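Local coordinates for nucleoside-diphosphate sugar epimerase (SulA family) (Corynebacterium glutamicum, PDB 3OH8), which probably acts on nucleotide-linked sugars as an NAD(P)-dependent epimerase or dehydratase, carrying a Rossmann-type domain of the extended short-chain dehydrogenase kind, at residues A[202-207]-A[248-253]; A[232-237]-A[289-294]; A[300-305]-A[347-352]. One frame throughout, in Å; residues are numbered along the deposited sequence.

Contact 1 of 3, residues A[202-207]-A[248-253]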
loop_
_atom_site.group_PDB
_atom_site.type_symbol
_atom_site.label_atom_id
_atom_site.label_comp_id
_atom_site.label_asym_id
_atom_site.label_seq_id
_atom_site.Cartn_x
_atom_site.Cartn_y
_atom_site.Cartn_z
ATOM N N ALA A 202 4.158 21.580 -8.054
ATOM C CA ALA A 202 4.023 20.686 -6.900
ATOM C C ALA A 202 3.956 21.428 -5.577
ATOM O O ALA A 202 4.709 22.379 -5.345
ATOM C CB ALA A 202 5.161 19.655 -6.873
ATOM N N ASP A 203 3.047 20.985 -4.711
ATOM C CA ASP A 203 2.978 21.482 -3.342
ATOM C C ASP A 203 3.950 20.744 -2.418
ATOM O O ASP A 203 4.486 21.326 -1.468
ATOM C CB ASP A 203 1.548 21.347 -2.810
ATOM C CG ASP A 203 0.549 22.095 -3.669
ATOM O OD1 ASP A 203 0.633 23.338 -3.718
ATOM O OD2 ASP A 203 -0.294 21.437 -4.307
ATOM N N VAL A 204 4.174 19.464 -2.703
ATOM C CA VAL A 204 5.013 18.625 -1.851
ATOM C C VAL A 204 5.905 17.750 -2.701
ATOM O O VAL A 204 5.477 17.271 -3.743
ATOM C CB VAL A 204 4.147 17.694 -0.975
ATOM C CG1 VAL A 204 5.025 16.813 -0.080
ATOM C CG2 VAL A 204 3.168 18.505 -0.127
ATOM N N LEU A 205 7.139 17.537 -2.260
ATOM C CA LEU A 205 8.003 16.551 -2.900
ATOM C C LEU A 205 8.133 15.327 -2.014
ATOM O O LEU A 205 8.473 15.444 -0.838
ATOM C CB LEU A 205 9.403 17.119 -3.151
ATOM C CG LEU A 205 10.416 16.042 -3.575
ATOM C CD1 LEU A 205 10.071 15.447 -4.959
ATOM C CD2 LEU A 205 11.856 16.579 -3.528
ATOM N N VAL A 206 7.870 14.151 -2.574
ATOM C CA VAL A 206 8.175 12.907 -1.868
ATOM C C VAL A 206 9.338 12.204 -2.561
ATOM O O VAL A 206 9.236 11.827 -3.735
ATOM C CB VAL A 206 6.942 11.971 -1.797
ATOM C CG1 VAL A 206 7.296 10.660 -1.086
ATOM C CG2 VAL A 206 5.825 12.678 -1.070
ATOM N N HIS A 207 10.451 12.055 -1.841
ATOM C CA HIS A 207 11.662 11.479 -2.412
ATOM C C HIS A 207 11.863 10.069 -1.888
ATOM O O HIS A 207 12.322 9.863 -0.756
ATOM C CB HIS A 207 12.892 12.327 -2.080
ATOM C CG HIS A 207 14.140 11.839 -2.746
ATOM N ND1 HIS A 207 15.378 11.886 -2.139
ATOM C CD2 HIS A 207 14.341 11.286 -3.963
ATOM C CE1 HIS A 207 16.287 11.387 -2.959
ATOM N NE2 HIS A 207 15.682 11.017 -4.076
ATOM N N THR A 248 7.154 21.488 1.161
ATOM C CA THR A 248 7.429 20.301 1.957
ATOM C C THR A 248 8.273 19.273 1.224
ATOM O O THR A 248 8.024 18.997 0.056
ATOM C CB THR A 248 6.093 19.642 2.365
ATOM O OG1 THR A 248 5.291 20.600 3.068
ATOM C CG2 THR A 248 6.336 18.439 3.255
HETATM N N MSE A 249 9.257 18.701 1.922
HETATM C CA MSE A 249 10.022 17.579 1.394
HETATM C C MSE A 249 9.911 16.402 2.352
HETATM O O MSE A 249 10.378 16.468 3.502
HETATM C CB MSE A 249 11.501 17.953 1.158
HETATM C CG MSE A 249 12.333 16.853 0.480
HETATM SE SE MSE A 249 14.053 17.290 0.105
HETATM C CE MSE A 249 14.592 15.814 -0.733
ATOM N N ILE A 250 9.250 15.339 1.896
ATOM C CA ILE A 250 9.198 14.088 2.645
ATOM C C ILE A 250 10.219 13.130 2.046
ATOM O O ILE A 250 10.055 12.670 0.915
ATOM C CB ILE A 250 7.799 13.430 2.561
ATOM C CG1 ILE A 250 6.713 14.428 2.975
ATOM C CG2 ILE A 250 7.741 12.185 3.450
ATOM C CD1 ILE A 250 6.996 15.113 4.321
ATOM N N SER A 251 11.272 12.826 2.797
ATOM C CA SER A 251 12.403 12.101 2.234
ATOM C C SER A 251 12.551 10.708 2.857
ATOM O O SER A 251 12.521 10.567 4.078
ATOM C CB SER A 251 13.696 12.911 2.451
ATOM O OG SER A 251 14.750 12.368 1.685
ATOM N N ALA A 252 12.710 9.686 2.029
ATOM C CA ALA A 252 12.898 8.334 2.545
ATOM C C ALA A 252 14.172 8.260 3.390
ATOM O O ALA A 252 15.161 8.926 3.095
ATOM C CB ALA A 252 12.978 7.336 1.404
ATOM N N SER A 253 14.142 7.461 4.449
ATOM C CA SER A 253 15.364 7.156 5.187
ATOM C C SER A 253 15.243 5.716 5.653
ATOM O O SER A 253 14.521 4.938 5.031
ATOM C CB SER A 253 15.577 8.119 6.357
ATOM O OG SER A 253 16.840 7.884 6.962
HETATM O O HOH W 1 15.283 9.812 0.324
#
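Leu205 and Met249 (a selenomethionine) lie side by side on neighbouring parallel strands, 204-207 and 248-253, in the sheet of the Rossmann-like domain. Helix 222-242 connects the two strands, which makes the unit a beta-alpha-beta crossover. The backbones run almost parallel, 8° apart, and exchange four hydrogen bonds: Leu205 N and His207 N give to the carbonyls of Thr248 and Ile250, while Leu205 O and His207 O accept from Ile250 N and Ala252 N.

On the face of Leu205, His207, Met249 and Ser251, the selenomethionine stretches out fully, with CG anti to the backbone N (chi1 -175°). Met249 CE therefore reaches forward along the strand, 4.0 Å from Leu205 CD2 and 4.1 Å from His207 CB. Helix 222-242 covers this side, with Leu236 lying against Leu205 and His207.

On the other face, Val204 and Thr248 also point the same way, alongside each other. Both valine methyls meet the threonine, Val204 CG1 standing 3.9 Å from Thr248 CB. Further on, Val206 CG2 is 4.2 Å from Ile250 CB, and Tyr349 of helix 342-354 packs over Val206 and Ile250. Just before the strand the carboxylate of Asp203 turns away from Thr248 and bonds to Thr149 N and Gln245 NE2.

A water marks the C-terminal end of the pairing: it accepts from Ser251 OG at 2.9 Å and donates to two carbonyls, with Ala252 O at 2.9 Å and His207 O at 3.2 Å.

Contact 2 of 3, residues A[232-237]-A[289-294]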
loop_
_atom_site.group_PDB
_atom_site.type_symbol
_atom_site.label_atom_id
_atom_site.label_comp_id
_atom_site.label_asym_id
_atom_site.label_seq_id
_atom_site.Cartn_x
_atom_site.Cartn_y
_atom_site.Cartn_z
ATOM N N PRO A 232 21.844 13.042 -5.336
ATOM C CA PRO A 232 20.518 13.326 -5.896
ATOM C C PRO A 232 19.569 13.940 -4.860
ATOM O O PRO A 232 18.719 14.771 -5.214
ATOM C CB PRO A 232 20.024 11.948 -6.335
ATOM C CG PRO A 232 21.292 11.148 -6.591
ATOM C CD PRO A 232 22.280 11.653 -5.584
ATOM N N THR A 233 19.705 13.525 -3.604
ATOM C CA THR A 233 18.847 14.032 -2.537
ATOM C C THR A 233 19.103 15.516 -2.323
ATOM O O THR A 233 18.174 16.288 -2.102
ATOM C CB THR A 233 19.067 13.257 -1.213
ATOM O OG1 THR A 233 18.606 11.904 -1.364
ATOM C CG2 THR A 233 18.306 13.903 -0.096
ATOM N N LYS A 234 20.371 15.912 -2.410
ATOM C CA LYS A 234 20.746 17.302 -2.221
ATOM C C LYS A 234 20.236 18.178 -3.359
ATOM O O LYS A 234 19.729 19.284 -3.130
ATOM C CB LYS A 234 22.268 17.435 -2.105
ATOM C CG LYS A 234 22.741 18.827 -1.740
ATOM C CD LYS A 234 24.265 18.883 -1.716
ATOM C CE LYS A 234 24.766 20.303 -1.537
ATOM N NZ LYS A 234 26.255 20.359 -1.587
ATOM N N PHE A 235 20.385 17.697 -4.588
ATOM C CA PHE A 235 19.963 18.474 -5.742
ATOM C C PHE A 235 18.454 18.680 -5.706
ATOM O O PHE A 235 17.953 19.758 -6.020
ATOM C CB PHE A 235 20.440 17.824 -7.048
ATOM C CG PHE A 235 21.952 17.708 -7.149
ATOM C CD1 PHE A 235 22.773 18.508 -6.364
ATOM C CD2 PHE A 235 22.545 16.803 -8.021
ATOM C CE1 PHE A 235 24.164 18.414 -6.451
ATOM C CE2 PHE A 235 23.929 16.704 -8.119
ATOM C CZ PHE A 235 24.739 17.512 -7.328
ATOM N N LEU A 236 17.727 17.655 -5.287
ATOM C CA LEU A 236 16.276 17.785 -5.155
ATOM C C LEU A 236 15.945 18.793 -4.040
ATOM O O LEU A 236 15.055 19.635 -4.181
ATOM C CB LEU A 236 15.651 16.424 -4.840
ATOM C CG LEU A 236 14.865 15.608 -5.880
ATOM C CD1 LEU A 236 14.541 16.362 -7.189
ATOM C CD2 LEU A 236 15.579 14.326 -6.145
ATOM N N ALA A 237 16.657 18.698 -2.924
ATOM C CA ALA A 237 16.429 19.619 -1.808
ATOM C C ALA A 237 16.641 21.067 -2.241
ATOM O O ALA A 237 15.904 21.964 -1.828
ATOM C CB ALA A 237 17.320 19.270 -0.629
ATOM N N THR A 289 19.264 16.794 2.839
ATOM C CA THR A 289 18.035 17.589 2.708
ATOM C C THR A 289 18.191 18.993 3.288
ATOM O O THR A 289 17.275 19.815 3.202
ATOM C CB THR A 289 16.786 16.932 3.392
ATOM O OG1 THR A 289 16.983 16.846 4.807
ATOM C CG2 THR A 289 16.496 15.546 2.825
ATOM N N ALA A 290 19.349 19.265 3.876
ATOM C CA ALA A 290 19.574 20.535 4.573
ATOM C C ALA A 290 19.187 21.810 3.795
ATOM O O ALA A 290 18.638 22.732 4.381
ATOM C CB ALA A 290 21.017 20.618 5.094
ATOM N N PRO A 291 19.451 21.862 2.478
ATOM C CA PRO A 291 19.035 23.068 1.747
ATOM C C PRO A 291 17.533 23.352 1.837
ATOM O O PRO A 291 17.141 24.516 1.888
ATOM C CB PRO A 291 19.442 22.760 0.302
ATOM C CG PRO A 291 20.598 21.802 0.447
ATOM C CD PRO A 291 20.238 20.946 1.628
ATOM N N ALA A 292 16.699 22.315 1.855
ATOM C CA ALA A 292 15.261 22.529 1.962
ATOM C C ALA A 292 14.879 23.115 3.320
ATOM O O ALA A 292 14.146 24.096 3.407
ATOM C CB ALA A 292 14.506 21.233 1.725
ATOM N N SER A 293 15.369 22.511 4.391
ATOM C CA SER A 293 14.990 22.985 5.714
ATOM C C SER A 293 15.655 24.331 6.006
ATOM O O SER A 293 15.069 25.177 6.676
ATOM C CB SER A 293 15.310 21.941 6.788
ATOM O OG SER A 293 16.642 21.480 6.645
ATOM N N ASP A 294 16.860 24.545 5.484
ATOM C CA ASP A 294 17.507 25.850 5.635
ATOM C C ASP A 294 16.646 26.943 5.016
ATOM O O ASP A 294 16.631 28.077 5.495
ATOM C CB ASP A 294 18.891 25.876 4.993
ATOM C CG ASP A 294 19.908 25.066 5.770
ATOM O OD1 ASP A 294 19.643 24.739 6.948
ATOM O OD2 ASP A 294 20.977 24.760 5.200
#
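Thr233 is the first residue of 232-237 to touch 289-294, and it does so methyl to methyl: its CG2 comes 3.8 Å from Thr289 CG2, the two side chains crossing obliquely. The rotation of Thr233 sends CG2 anti to the backbone N and keeps OG1 beside that N (chi1 -67°). The hydroxyl is thus directed to its own helix, where it bonds to Arg229 O. Thr289 reaches the same division by a different rotation (chi1 64°), its OG1 bonding to Glu286 O while CG2 faces across. Two threonines therefore meet through carbon, and each hydroxyl is satisfied by a carbonyl of its own chain, four residues back for Thr233 and three for Thr289.

Lys234 follows at the exposed margin. Lys234 CG lies 4.3 Å from Pro291 CG, a loose brush, and the rest of the extended chain leads outward.

One turn after Thr233 comes Ala237, whose CB points toward the other segment. Ala237 CB lies 3.8 Å from Thr289 CA and 4.1 Å from Pro291 CD, while the CB atoms of Ala237 and Ala292 stand 4.2 Å apart. Small side chains let the backbones come close here: the CA atoms of Ala237 and Ala292 are separated by 4.9 Å. No hydrogen bond crosses between the two segments; the contact is apolar packing of methyl groups and a proline ring.

The short helix 290-294 runs at 24° to the segment of helix 222-242, their axes 8.4 Å apart at closest. Both helices lie on one side of the Rossmann-like sheet: Ala237 and Thr289 rest on Met249 of strand 248-254, Thr289 also reaches Ser251 of that strand, and Ala292 packs on Val299 of strand 298-308.

Contact 3 of 3, residues A[300-305]-A[347-352]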
loop_
_atom_site.group_PDB
_atom_site.type_symbol
_atom_site.label_atom_id
_atom_site.label_comp_id
_atom_site.label_asym_id
_atom_site.label_seq_id
_atom_site.Cartn_x
_atom_site.Cartn_y
_atom_site.Cartn_z
ATOM N N ALA A 300 10.658 16.025 6.585
ATOM C CA ALA A 300 10.632 14.845 7.453
ATOM C C ALA A 300 11.413 13.702 6.817
ATOM O O ALA A 300 11.507 13.605 5.591
ATOM C CB ALA A 300 9.211 14.406 7.739
ATOM N N PHE A 301 11.969 12.845 7.669
ATOM C CA PHE A 301 12.731 11.678 7.249
ATOM C C PHE A 301 11.954 10.466 7.692
ATOM O O PHE A 301 11.707 10.279 8.885
ATOM C CB PHE A 301 14.110 11.656 7.922
ATOM C CG PHE A 301 14.805 12.976 7.902
ATOM C CD1 PHE A 301 15.246 13.516 6.706
ATOM C CD2 PHE A 301 15.027 13.676 9.075
ATOM C CE1 PHE A 301 15.887 14.732 6.678
ATOM C CE2 PHE A 301 15.668 14.902 9.052
ATOM C CZ PHE A 301 16.094 15.429 7.846
ATOM N N ILE A 302 11.547 9.650 6.733
ATOM C CA ILE A 302 10.756 8.462 7.046
ATOM C C ILE A 302 11.727 7.298 7.228
ATOM O O ILE A 302 12.099 6.633 6.266
ATOM C CB ILE A 302 9.737 8.170 5.925
ATOM C CG1 ILE A 302 8.886 9.416 5.653
ATOM C CG2 ILE A 302 8.841 6.989 6.287
ATOM C CD1 ILE A 302 8.274 10.045 6.913
ATOM N N ARG A 303 12.169 7.092 8.469
ATOM C CA ARG A 303 13.082 6.005 8.770
ATOM C C ARG A 303 12.299 4.699 8.765
ATOM O O ARG A 303 11.688 4.323 9.758
ATOM C CB ARG A 303 13.774 6.241 10.124
ATOM C CG ARG A 303 14.558 7.553 10.164
ATOM C CD ARG A 303 15.314 7.757 11.497
ATOM N NE ARG A 303 16.104 8.986 11.459
ATOM C CZ ARG A 303 16.541 9.635 12.535
ATOM N NH1 ARG A 303 16.268 9.186 13.760
ATOM N NH2 ARG A 303 17.244 10.743 12.379
ATOM N N THR A 304 12.324 4.015 7.628
ATOM C CA THR A 304 11.504 2.832 7.423
ATOM C C THR A 304 12.138 1.548 7.944
ATOM O O THR A 304 13.350 1.331 7.813
ATOM C CB THR A 304 11.240 2.614 5.932
ATOM O OG1 THR A 304 10.844 3.857 5.340
ATOM C CG2 THR A 304 10.133 1.583 5.756
ATOM N N GLY A 305 11.301 0.697 8.520
ATOM C CA GLY A 305 11.692 -0.659 8.853
ATOM C C GLY A 305 11.615 -1.482 7.588
ATOM O O GLY A 305 11.580 -0.931 6.492
ATOM N N ASP A 347 0.532 4.815 4.472
ATOM C CA ASP A 347 -0.260 5.683 5.357
ATOM C C ASP A 347 0.620 6.769 5.967
ATOM O O ASP A 347 0.227 7.938 6.056
ATOM C CB ASP A 347 -0.926 4.889 6.480
ATOM C CG ASP A 347 -2.202 4.180 6.029
ATOM O OD1 ASP A 347 -2.562 4.256 4.830
ATOM O OD2 ASP A 347 -2.842 3.540 6.886
ATOM N N ILE A 348 1.814 6.372 6.409
ATOM C CA ILE A 348 2.723 7.312 7.066
ATOM C C ILE A 348 3.226 8.355 6.076
ATOM O O ILE A 348 3.269 9.543 6.390
ATOM C CB ILE A 348 3.870 6.564 7.778
ATOM C CG1 ILE A 348 3.302 5.840 9.009
ATOM C CG2 ILE A 348 4.956 7.525 8.211
ATOM C CD1 ILE A 348 4.209 4.739 9.572
ATOM N N TYR A 349 3.582 7.927 4.870
ATOM C CA TYR A 349 3.966 8.897 3.843
ATOM C C TYR A 349 2.826 9.862 3.545
ATOM O O TYR A 349 3.013 11.082 3.483
ATOM C CB TYR A 349 4.394 8.182 2.553
ATOM C CG TYR A 349 5.879 7.840 2.545
ATOM C CD1 TYR A 349 6.831 8.812 2.256
ATOM C CD2 TYR A 349 6.319 6.542 2.805
ATOM C CE1 TYR A 349 8.203 8.501 2.244
ATOM C CE2 TYR A 349 7.674 6.226 2.797
ATOM C CZ TYR A 349 8.609 7.211 2.526
ATOM O OH TYR A 349 9.955 6.892 2.516
ATOM N N TYR A 350 1.644 9.291 3.343
ATOM C CA TYR A 350 0.455 10.057 2.986
ATOM C C TYR A 350 0.180 11.074 4.084
ATOM O O TYR A 350 0.034 12.267 3.812
ATOM C CB TYR A 350 -0.710 9.081 2.790
ATOM C CG TYR A 350 -1.954 9.632 2.128
ATOM C CD1 TYR A 350 -2.561 10.787 2.587
ATOM C CD2 TYR A 350 -2.549 8.952 1.063
ATOM C CE1 TYR A 350 -3.732 11.273 1.983
ATOM C CE2 TYR A 350 -3.706 9.423 0.458
ATOM C CZ TYR A 350 -4.293 10.584 0.926
ATOM O OH TYR A 350 -5.443 11.048 0.320
ATOM N N ARG A 351 0.163 10.614 5.333
ATOM C CA ARG A 351 0.007 11.528 6.450
ATOM C C ARG A 351 1.071 12.625 6.458
ATOM O O ARG A 351 0.756 13.801 6.674
ATOM C CB ARG A 351 0.026 10.784 7.794
ATOM C CG ARG A 351 -0.241 11.722 8.953
ATOM C CD ARG A 351 -0.256 11.056 10.324
ATOM N NE ARG A 351 -0.507 12.088 11.323
ATOM C CZ ARG A 351 -1.070 11.888 12.507
ATOM N NH1 ARG A 351 -1.430 10.671 12.888
ATOM N NH2 ARG A 351 -1.284 12.930 13.304
ATOM N N ALA A 352 2.334 12.247 6.252
ATOM C CA ALA A 352 3.415 13.241 6.262
ATOM C C ALA A 352 3.161 14.330 5.217
ATOM O O ALA A 352 3.407 15.514 5.451
ATOM C CB ALA A 352 4.764 12.565 6.010
HETATM O O HOH W 2 10.594 4.283 2.674
#
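Helix-on-sheet packing in the Rossmann-like domain brings Ile302 of strand 298-308 against Tyr349 of helix 342-354. The two local segments run almost antiparallel, at 174°, with their axes 10.2 Å apart.

Ile302 lies over one face of the phenol ring in a CH-pi contact. Its CG1 stands 4.0 Å from the centroid of the Tyr349 ring and 27° off the normal, displaced toward CE1, which it approaches to 3.6 Å. Ile302 CG2 lies over the same face, toward the other side of the ring, 3.8 Å from Tyr349 CE2. The two branches thus spread over the hydroxyl-bearing end, with Ile302 CB 3.6 Å from Tyr349 OH. With CG1 beside the backbone N (chi1 -54°) and the second torsion turned in the same sense, Ile302 CD1 turns up off the ring toward the helix, 4.4 Å from both Ile348 CG2 and Ala352 CB, a looser contact. Ile250 of strand 248-254 adds to the same hydrophobic layer.

Tyr349 OH and Thr304 OG1 do not meet directly. One water bridges them, 2.7 Å from Tyr349 OH and also 2.7 Å from Thr304 OG1, and lies in the plane of the ring at its edge.

The contact thus combines two kinds of chemistry on a single tyrosine: the aliphatic side chain covers the ring face, while the water gives the buried residue's hydroxyl a polar partner that links helix to strand.

All three contacts build the same Rossmann-like domain, and strand 248-254 brings them together. Contact 1 supplies its pairing with 204-207; the helices of contact 2 cover one face and the helix of contact 3 the other. Contact 1 lies about 10 Å, centre to centre, from each of the others, whereas contacts 2 and 3 are about 17 Å apart. Met249 SE sits 3.8 Å from Ala237 CA, and Ile250 CG2 lies 3.7 Å from Tyr349 CD1. Strand 300-304 extends the sheet beyond 248-253, Ser251 N probably bonding to Ala300 O at 2.9 Å. In Rossmann-fold relatives the dinucleotide binds at the C-terminal ends of the parallel strands, and the same is probable here.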